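Local coordinates for protein putative leucoanthocyanidin reductase 1 (Vitis vinifera, PDB 3I6I) that reduces leucoanthocyanidins with NADPH as a Rossmann-fold, short-chain dehydrogenase/reductase-type enzyme, probably in flavonoid synthesis, at residues V13-A18 with T37-R42; S89-E94 with L116-G121. All coordinates share one frame; numbering follows the deposited sequence.

Both contacts are buried and both meet the same NADPH, yet they differ in build. Contact 1 lies within the parallel sheet, pairing strands 13-16 and 37-41 through backbone bonds and branched aliphatic side chains; it serves the adenosine end, with Gly17 under the ribose and Arg42 on the 2'-phosphate. Contact 2 begins at the ends of strands 86-89 and 114-116 with one backbone bond, then runs into two loops joined by a serine hydroxyl that also takes the nicotinamide ribose. Their centres are about 13 Å apart, and they touch where Thr90 N comes 2.8 Å from Ala16 O, probably as a hydrogen bond that carries the sheet ladder from contact 1 into contact 2.

Contact 1 (V13-A18 with T37-R42); sequences VLIAGA and TYILAR. With NDP (NADPH dihydro-nicotinamide-adenine-dinucleotide phosphate), chain B.
Tyr38 N gives its hydrogen to Val13 O at 2.7 Å, the first rung of a parallel ladder. Ile15 continues it from both ends, its N bonded to Tyr38 O and its O accepting Leu40 N in an almost perfectly straight bond (179°). On the face shared by Ile15, Ile39 and Thr37, branched residues suit the extended backbone. The CD1 tip of Ile39 turns back across the strands, lying 3.7 Å from Ala18 CB and 4.0 Å from Ile15 CB; its CG1 stands anti to the carbonyl carbon (chi1 -64°), which leaves CG2 to touch the same alanine methyl. Helix 21-32 covers this face through Val26 and Ala27, completing the right-handed beta-alpha-beta unit that opens a Rossmann fold. On the other face Leu14 meets Tyr38 at about a right angle, its CD1 4.0 Å from Tyr38 CB, while Leu40 CD2 reaches the small methyl of Ala16; Val65 and helix 72-81 close over the two leucines. Beyond the last rung the strands part, and water stands between them: one molecule accepts from Ala18 N, another from Gly17 N at 2.9 Å, and both lie within hydrogen-bonding distance of Leu40 O. Gly17 has a positive phi (91°), and any CB would collide with O4B of the adenosine ribose. Just past the C-terminal end of strand 37-41, Arg42 sets its guanidinium edge-on to the 2'-phosphate, NE bonding O2X at 3.0 Å and NH2 bonding O3X at 2.7 Å, a paired grip suited to NADPH because NADH lacks that phosphate.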
loop_
_atom_site.group_PDB
_atom_site.type_symbol
_atom_site.label_atom_id
_atom_site.label_comp_id
_atom_site.label_asym_id
_atom_site.label_seq_id
_atom_site.Cartn_x
_atom_site.Cartn_y
_atom_site.Cartn_z
ATOM N N VAL A 13 -5.383 16.707 7.266
ATOM C CA VAL A 13 -4.630 15.657 6.567
ATOM C C VAL A 13 -4.293 16.129 5.165
ATOM O O VAL A 13 -5.184 16.626 4.464
ATOM C CB VAL A 13 -5.457 14.349 6.417
ATOM C CG1 VAL A 13 -4.611 13.262 5.715
ATOM C CG2 VAL A 13 -5.978 13.869 7.760
ATOM N N LEU A 14 -3.021 16.007 4.791
ATOM C CA LEU A 14 -2.558 16.209 3.408
ATOM C C LEU A 14 -2.172 14.858 2.831
ATOM O O LEU A 14 -1.297 14.145 3.384
ATOM C CB LEU A 14 -1.328 17.130 3.357
ATOM C CG LEU A 14 -0.725 17.392 1.976
ATOM C CD1 LEU A 14 -1.689 18.166 1.008
ATOM C CD2 LEU A 14 0.621 18.112 2.079
ATOM N N ILE A 15 -2.784 14.510 1.712
ATOM C CA ILE A 15 -2.458 13.269 0.989
ATOM C C ILE A 15 -1.809 13.610 -0.344
ATOM O O ILE A 15 -2.369 14.363 -1.150
ATOM C CB ILE A 15 -3.743 12.438 0.758
ATOM C CG1 ILE A 15 -4.434 12.184 2.110
ATOM C CG2 ILE A 15 -3.439 11.131 -0.017
ATOM C CD1 ILE A 15 -5.571 11.283 2.059
ATOM N N ALA A 16 -0.638 13.044 -0.567
ATOM C CA ALA A 16 0.043 13.124 -1.843
ATOM C C ALA A 16 -0.123 11.788 -2.531
ATOM O O ALA A 16 0.111 10.748 -1.931
ATOM C CB ALA A 16 1.524 13.432 -1.653
ATOM N N GLY A 17 -0.527 11.823 -3.793
ATOM C CA GLY A 17 -0.770 10.583 -4.545
ATOM C C GLY A 17 -2.191 10.069 -4.457
ATOM O O GLY A 17 -2.462 8.876 -4.693
ATOM N N ALA A 18 -3.123 10.960 -4.160
ATOM C CA ALA A 18 -4.540 10.580 -4.050
ATOM C C ALA A 18 -5.205 10.047 -5.348
ATOM O O ALA A 18 -6.255 9.403 -5.273
ATOM C CB ALA A 18 -5.341 11.730 -3.469
ATOM N N THR A 37 -9.540 17.138 4.792
ATOM C CA THR A 37 -8.660 16.440 3.889
ATOM C C THR A 37 -8.252 17.298 2.711
ATOM O O THR A 37 -9.102 17.805 1.995
ATOM C CB THR A 37 -9.302 15.127 3.374
ATOM O OG1 THR A 37 -9.622 14.293 4.492
ATOM C CG2 THR A 37 -8.338 14.366 2.452
ATOM N N TYR A 38 -6.941 17.439 2.522
ATOM C CA TYR A 38 -6.372 18.267 1.468
ATOM C C TYR A 38 -5.646 17.331 0.524
ATOM O O TYR A 38 -4.941 16.428 0.968
ATOM C CB TYR A 38 -5.359 19.277 2.033
ATOM C CG TYR A 38 -5.961 20.359 2.907
ATOM C CD1 TYR A 38 -6.078 21.674 2.454
ATOM C CD2 TYR A 38 -6.449 20.050 4.168
ATOM C CE1 TYR A 38 -6.637 22.646 3.251
ATOM C CE2 TYR A 38 -7.018 20.990 4.960
ATOM C CZ TYR A 38 -7.115 22.294 4.513
ATOM O OH TYR A 38 -7.683 23.215 5.353
ATOM N N ILE A 39 -5.820 17.539 -0.770
ATOM C CA ILE A 39 -5.313 16.626 -1.783
ATOM C C ILE A 39 -4.333 17.375 -2.667
ATOM O O ILE A 39 -4.708 18.382 -3.287
ATOM C CB ILE A 39 -6.490 16.106 -2.647
ATOM C CG1 ILE A 39 -7.460 15.262 -1.775
ATOM C CG2 ILE A 39 -6.006 15.349 -3.880
ATOM C CD1 ILE A 39 -6.835 14.121 -1.073
ATOM N N LEU A 40 -3.094 16.889 -2.736
ATOM C CA LEU A 40 -2.073 17.520 -3.553
ATOM C C LEU A 40 -2.270 17.140 -5.007
ATOM O O LEU A 40 -2.425 15.974 -5.306
ATOM C CB LEU A 40 -0.675 17.102 -3.077
ATOM C CG LEU A 40 0.566 17.865 -3.566
ATOM C CD1 LEU A 40 0.462 19.371 -3.213
ATOM C CD2 LEU A 40 1.794 17.238 -2.898
ATOM N N ALA A 41 -2.305 18.140 -5.902
ATOM C CA ALA A 41 -2.512 17.930 -7.328
ATOM C C ALA A 41 -1.350 18.522 -8.127
ATOM O O ALA A 41 -0.900 19.636 -7.844
ATOM C CB ALA A 41 -3.826 18.615 -7.780
ATOM N N ARG A 42 -0.873 17.768 -9.113
ATOM C CA ARG A 42 0.074 18.258 -10.108
ATOM C C ARG A 42 -0.627 19.321 -10.930
ATOM O O ARG A 42 -1.731 19.087 -11.422
ATOM C CB ARG A 42 0.486 17.104 -11.031
ATOM C CG ARG A 42 1.544 17.412 -12.085
ATOM C CD ARG A 42 1.919 16.139 -12.879
ATOM N NE ARG A 42 2.310 15.019 -12.010
ATOM C CZ ARG A 42 3.538 14.792 -11.526
ATOM N NH1 ARG A 42 4.562 15.596 -11.813
ATOM N NH2 ARG A 42 3.748 13.744 -10.734
HETATM P PA NDP B . 0.301 5.197 -8.386
HETATM O O1A NDP B . 1.313 5.299 -9.500
HETATM O O2A NDP B . -1.131 4.464 -8.716
HETATM O O5B NDP B . -0.110 6.602 -7.719
HETATM C C5B NDP B . 0.879 7.519 -7.370
HETATM C C4B NDP B . 0.296 8.825 -6.986
HETATM O O4B NDP B . 1.495 9.607 -6.613
HETATM C C3B NDP B . -0.357 9.560 -8.185
HETATM O O3B NDP B . -1.492 10.363 -7.766
HETATM C C2B NDP B . 0.765 10.467 -8.685
HETATM O O2B NDP B . 0.211 11.619 -9.322
HETATM C C1B NDP B . 1.378 10.883 -7.351
HETATM N N9A NDP B . 2.721 11.459 -7.409
HETATM C C8A NDP B . 3.807 10.845 -7.879
HETATM N N7A NDP B . 4.857 11.659 -7.742
HETATM C C5A NDP B . 4.439 12.790 -7.165
HETATM C C6A NDP B . 5.078 13.973 -6.788
HETATM N N6A NDP B . 6.391 14.125 -6.974
HETATM N N1A NDP B . 4.348 14.955 -6.224
HETATM C C2A NDP B . 3.043 14.791 -6.014
HETATM N N3A NDP B . 2.396 13.667 -6.347
HETATM C C4A NDP B . 3.081 12.662 -6.938
HETATM O O3 NDP B . 0.980 4.376 -7.192
HETATM P PN NDP B . 0.456 3.046 -6.395
HETATM O O1N NDP B . -0.872 3.104 -5.741
HETATM O O2N NDP B . 0.744 1.876 -7.407
HETATM O O5D NDP B . 1.695 2.932 -5.319
HETATM C C5D NDP B . 1.628 3.638 -4.071
HETATM C C4D NDP B . 2.428 2.888 -3.043
HETATM O O4D NDP B . 1.649 1.681 -2.814
HETATM C C3D NDP B . 3.805 2.452 -3.480
HETATM O O3D NDP B . 4.666 2.477 -2.346
HETATM C C2D NDP B . 3.578 1.007 -3.883
HETATM O O2D NDP B . 4.766 0.291 -3.608
HETATM C C1D NDP B . 2.495 0.543 -2.913
HETATM N N1N NDP B . 1.525 -0.477 -3.453
HETATM C C2N NDP B . 1.113 -1.589 -2.679
HETATM C C3N NDP B . 0.565 -2.649 -3.269
HETATM C C7N NDP B . 0.093 -3.840 -2.412
HETATM O O7N NDP B . 0.176 -3.805 -1.179
HETATM N N7N NDP B . -0.471 -4.843 -3.063
HETATM C C4N NDP B . 0.400 -2.664 -4.797
HETATM C C5N NDP B . 0.343 -1.247 -5.356
HETATM C C6N NDP B . 0.828 -0.224 -4.664
HETATM P P2B NDP B . 0.442 11.802 -10.975
HETATM O O1X NDP B . -0.327 10.757 -11.702
HETATM O O2X NDP B . 0.018 13.312 -11.233
HETATM O O3X NDP B . 2.001 11.676 -11.217
HETATM O O HOH W 1 -2.774 13.750 -3.938
HETATM O O HOH W 2 -0.031 14.164 -5.357
#

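Contact 2 (S89-E94 with L116-G121); sequences STVGGE and LPSEFG. With NDP (NADPH dihydro-nicotinamide-adenine-dinucleotide phosphate), chain B.
Ser118 points its side chain at the 89-94 loop, and its hydroxyl does two jobs at once. OG donates to Val91 O at 2.6 Å, approaching in the carbonyl plane on a lone pair. It also accepts a hydrogen from the nicotinamide ribose, Ser118 OG lying 2.9 Å from NDP O3D. The first torsion sets OG opposite the backbone N (chi1 -170°), which carries it across to that carbonyl, while CB stays behind, close to Ser89 O. A serine suits this place, being short enough to fit between loop and sugar and able to donate and accept through one atom. With an alanine in place of Ser118, Val91 O would probably lose its hydroxyl donor and the ribose O3D be left with just the weak bond to Glu119 O among the contacts of these two loops, so that the loops are less firmly tied. Phe120 meets the same 89-94 loop, but with a ring: CE1 lies 3.8 Å from Thr90 CG2, the two side chains crossing obliquely, and Ser89 O sits at the ring edge, near its plane, 3.5 Å from CE1. The methyl of Thr90 is turned to the ring while OG1 serves the backbone oxygen of Ala16, dividing the residue into an apolar and a polar side. Val91 packs both ways, CG1 3.7 Å from O4B of the adenosine ribose and CG2 against Ser118 CB. Behind these side chains, Ser89 N bonds Leu116 O at 2.9 Å, the last strand-like link, and Gln99 OE1 holds both Ser89 OG and Ser118 N. Ser118 is the centre of an inverse gamma turn, which bends the chain beneath the nicotinamide ribose. Cofactor-binding loops at the carboxyl ends of neighbouring parallel strands, as here after 86-89 and 114-116, are the hallmark of the Rossmann dinucleotide site.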
loop_
_atom_site.group_PDB
_atom_site.type_symbol
_atom_site.label_atom_id
_atom_site.label_comp_id
_atom_site.label_asym_id
_atom_site.label_seq_id
_atom_site.Cartn_x
_atom_site.Cartn_y
_atom_site.Cartn_z
ATOM N N SER A 89 1.710 9.973 2.275
ATOM C CA SER A 89 2.237 9.841 0.939
ATOM C C SER A 89 1.913 8.471 0.384
ATOM O O SER A 89 2.255 7.448 0.988
ATOM C CB SER A 89 3.739 10.034 0.933
ATOM O OG SER A 89 4.293 9.745 -0.329
ATOM N N THR A 90 1.253 8.468 -0.775
ATOM C CA THR A 90 0.923 7.217 -1.512
ATOM C C THR A 90 1.516 7.286 -2.920
ATOM O O THR A 90 0.974 6.721 -3.890
ATOM C CB THR A 90 -0.618 6.996 -1.566
ATOM O OG1 THR A 90 -1.252 8.074 -2.257
ATOM C CG2 THR A 90 -1.254 6.871 -0.130
ATOM N N VAL A 91 2.668 7.919 -3.049
ATOM C CA VAL A 91 3.300 8.039 -4.373
ATOM C C VAL A 91 3.795 6.694 -4.881
ATOM O O VAL A 91 4.093 5.773 -4.091
ATOM C CB VAL A 91 4.469 9.116 -4.403
ATOM C CG1 VAL A 91 3.958 10.472 -3.922
ATOM C CG2 VAL A 91 5.711 8.679 -3.606
ATOM N N GLY A 92 3.919 6.582 -6.195
ATOM C CA GLY A 92 4.270 5.313 -6.805
ATOM C C GLY A 92 5.724 4.905 -6.630
ATOM O O GLY A 92 6.593 5.717 -6.284
ATOM N N GLY A 93 6.003 3.660 -6.982
ATOM C CA GLY A 93 7.344 3.098 -6.883
ATOM C C GLY A 93 8.452 3.851 -7.580
ATOM O O GLY A 93 9.576 3.900 -7.082
ATOM N N GLU A 94 8.141 4.443 -8.725
ATOM C CA GLU A 94 9.070 5.284 -9.462
ATOM C C GLU A 94 9.409 6.603 -8.748
ATOM O O GLU A 94 10.410 7.219 -9.070
ATOM C CB GLU A 94 8.543 5.563 -10.900
ATOM C CG GLU A 94 7.401 6.620 -11.047
ATOM C CD GLU A 94 6.098 6.270 -10.290
ATOM O OE1 GLU A 94 5.607 5.112 -10.391
ATOM O OE2 GLU A 94 5.563 7.158 -9.576
ATOM N N LEU A 116 2.987 9.406 7.292
ATOM C CA LEU A 116 2.978 8.043 6.741
ATOM C C LEU A 116 3.628 8.026 5.352
ATOM O O LEU A 116 2.997 8.482 4.370
ATOM C CB LEU A 116 1.540 7.485 6.625
ATOM C CG LEU A 116 0.829 7.012 7.907
ATOM C CD1 LEU A 116 0.709 8.157 8.972
ATOM C CD2 LEU A 116 -0.580 6.483 7.576
ATOM N N PRO A 117 4.883 7.560 5.258
ATOM C CA PRO A 117 5.481 7.503 3.910
ATOM C C PRO A 117 4.846 6.430 3.061
ATOM O O PRO A 117 4.025 5.637 3.556
ATOM C CB PRO A 117 6.945 7.208 4.166
ATOM C CG PRO A 117 6.930 6.501 5.527
ATOM C CD PRO A 117 5.809 7.046 6.298
ATOM N N SER A 118 5.254 6.401 1.790
ATOM C CA SER A 118 4.671 5.514 0.800
ATOM C C SER A 118 5.210 4.120 0.971
ATOM O O SER A 118 6.208 3.728 0.360
ATOM C CB SER A 118 4.893 6.011 -0.620
ATOM O OG SER A 118 4.109 5.238 -1.509
ATOM N N GLU A 119 4.554 3.422 1.879
ATOM C CA GLU A 119 4.886 2.051 2.273
ATOM C C GLU A 119 3.844 1.124 1.591
ATOM O O GLU A 119 3.943 0.841 0.392
ATOM C CB GLU A 119 4.904 1.951 3.819
ATOM C CG GLU A 119 6.083 2.708 4.490
ATOM C CD GLU A 119 7.349 1.890 4.547
ATOM O OE1 GLU A 119 7.255 0.630 4.481
ATOM O OE2 GLU A 119 8.452 2.487 4.638
ATOM N N PHE A 120 2.790 0.745 2.319
ATOM C CA PHE A 120 1.619 0.069 1.772
ATOM C C PHE A 120 1.920 -1.260 1.143
ATOM O O PHE A 120 1.273 -1.641 0.180
ATOM C CB PHE A 120 0.788 1.003 0.837
ATOM C CG PHE A 120 0.320 2.239 1.550
ATOM C CD1 PHE A 120 1.017 3.413 1.442
ATOM C CD2 PHE A 120 -0.773 2.190 2.439
ATOM C CE1 PHE A 120 0.634 4.543 2.154
ATOM C CE2 PHE A 120 -1.150 3.316 3.171
ATOM C CZ PHE A 120 -0.440 4.499 3.048
ATOM N N GLY A 121 2.894 -1.981 1.701
ATOM C CA GLY A 121 3.119 -3.371 1.292
ATOM C C GLY A 121 3.801 -4.156 2.401
ATOM O O GLY A 121 3.218 -4.356 3.477
HETATM P PA NDP B . 0.301 5.197 -8.386
HETATM O O1A NDP B . 1.313 5.299 -9.500
HETATM O O2A NDP B . -1.131 4.464 -8.716
HETATM O O5B NDP B . -0.110 6.602 -7.719
HETATM C C5B NDP B . 0.879 7.519 -7.370
HETATM C C4B NDP B . 0.296 8.825 -6.986
HETATM O O4B NDP B . 1.495 9.607 -6.613
HETATM C C3B NDP B . -0.357 9.560 -8.185
HETATM O O3B NDP B . -1.492 10.363 -7.766
HETATM C C2B NDP B . 0.765 10.467 -8.685
HETATM O O2B NDP B . 0.211 11.619 -9.322
HETATM C C1B NDP B . 1.378 10.883 -7.351
HETATM N N9A NDP B . 2.721 11.459 -7.409
HETATM C C8A NDP B . 3.807 10.845 -7.879
HETATM N N7A NDP B . 4.857 11.659 -7.742
HETATM C C5A NDP B . 4.439 12.790 -7.165
HETATM C C6A NDP B . 5.078 13.973 -6.788
HETATM N N6A NDP B . 6.391 14.125 -6.974
HETATM N N1A NDP B . 4.348 14.955 -6.224
HETATM C C2A NDP B . 3.043 14.791 -6.014
HETATM N N3A NDP B . 2.396 13.667 -6.347
HETATM C C4A NDP B . 3.081 12.662 -6.938
HETATM O O3 NDP B . 0.980 4.376 -7.192
HETATM P PN NDP B . 0.456 3.046 -6.395
HETATM O O1N NDP B . -0.872 3.104 -5.741
HETATM O O2N NDP B . 0.744 1.876 -7.407
HETATM O O5D NDP B . 1.695 2.932 -5.319
HETATM C C5D NDP B . 1.628 3.638 -4.071
HETATM C C4D NDP B . 2.428 2.888 -3.043
HETATM O O4D NDP B . 1.649 1.681 -2.814
HETATM C C3D NDP B . 3.805 2.452 -3.480
HETATM O O3D NDP B . 4.666 2.477 -2.346
HETATM C C2D NDP B . 3.578 1.007 -3.883
HETATM O O2D NDP B . 4.766 0.291 -3.608
HETATM C C1D NDP B . 2.495 0.543 -2.913
HETATM N N1N NDP B . 1.525 -0.477 -3.453
HETATM C C2N NDP B . 1.113 -1.589 -2.679
HETATM C C3N NDP B . 0.565 -2.649 -3.269
HETATM C C7N NDP B . 0.093 -3.840 -2.412
HETATM O O7N NDP B . 0.176 -3.805 -1.179
HETATM N N7N NDP B . -0.471 -4.843 -3.063
HETATM C C4N NDP B . 0.400 -2.664 -4.797
HETATM C C5N NDP B . 0.343 -1.247 -5.356
HETATM C C6N NDP B . 0.828 -0.224 -4.664
HETATM P P2B NDP B . 0.442 11.802 -10.975
HETATM O O1X NDP B . -0.327 10.757 -11.702
HETATM O O2X NDP B . 0.018 13.312 -11.233
HETATM O O3X NDP B . 2.001 11.676 -11.217
#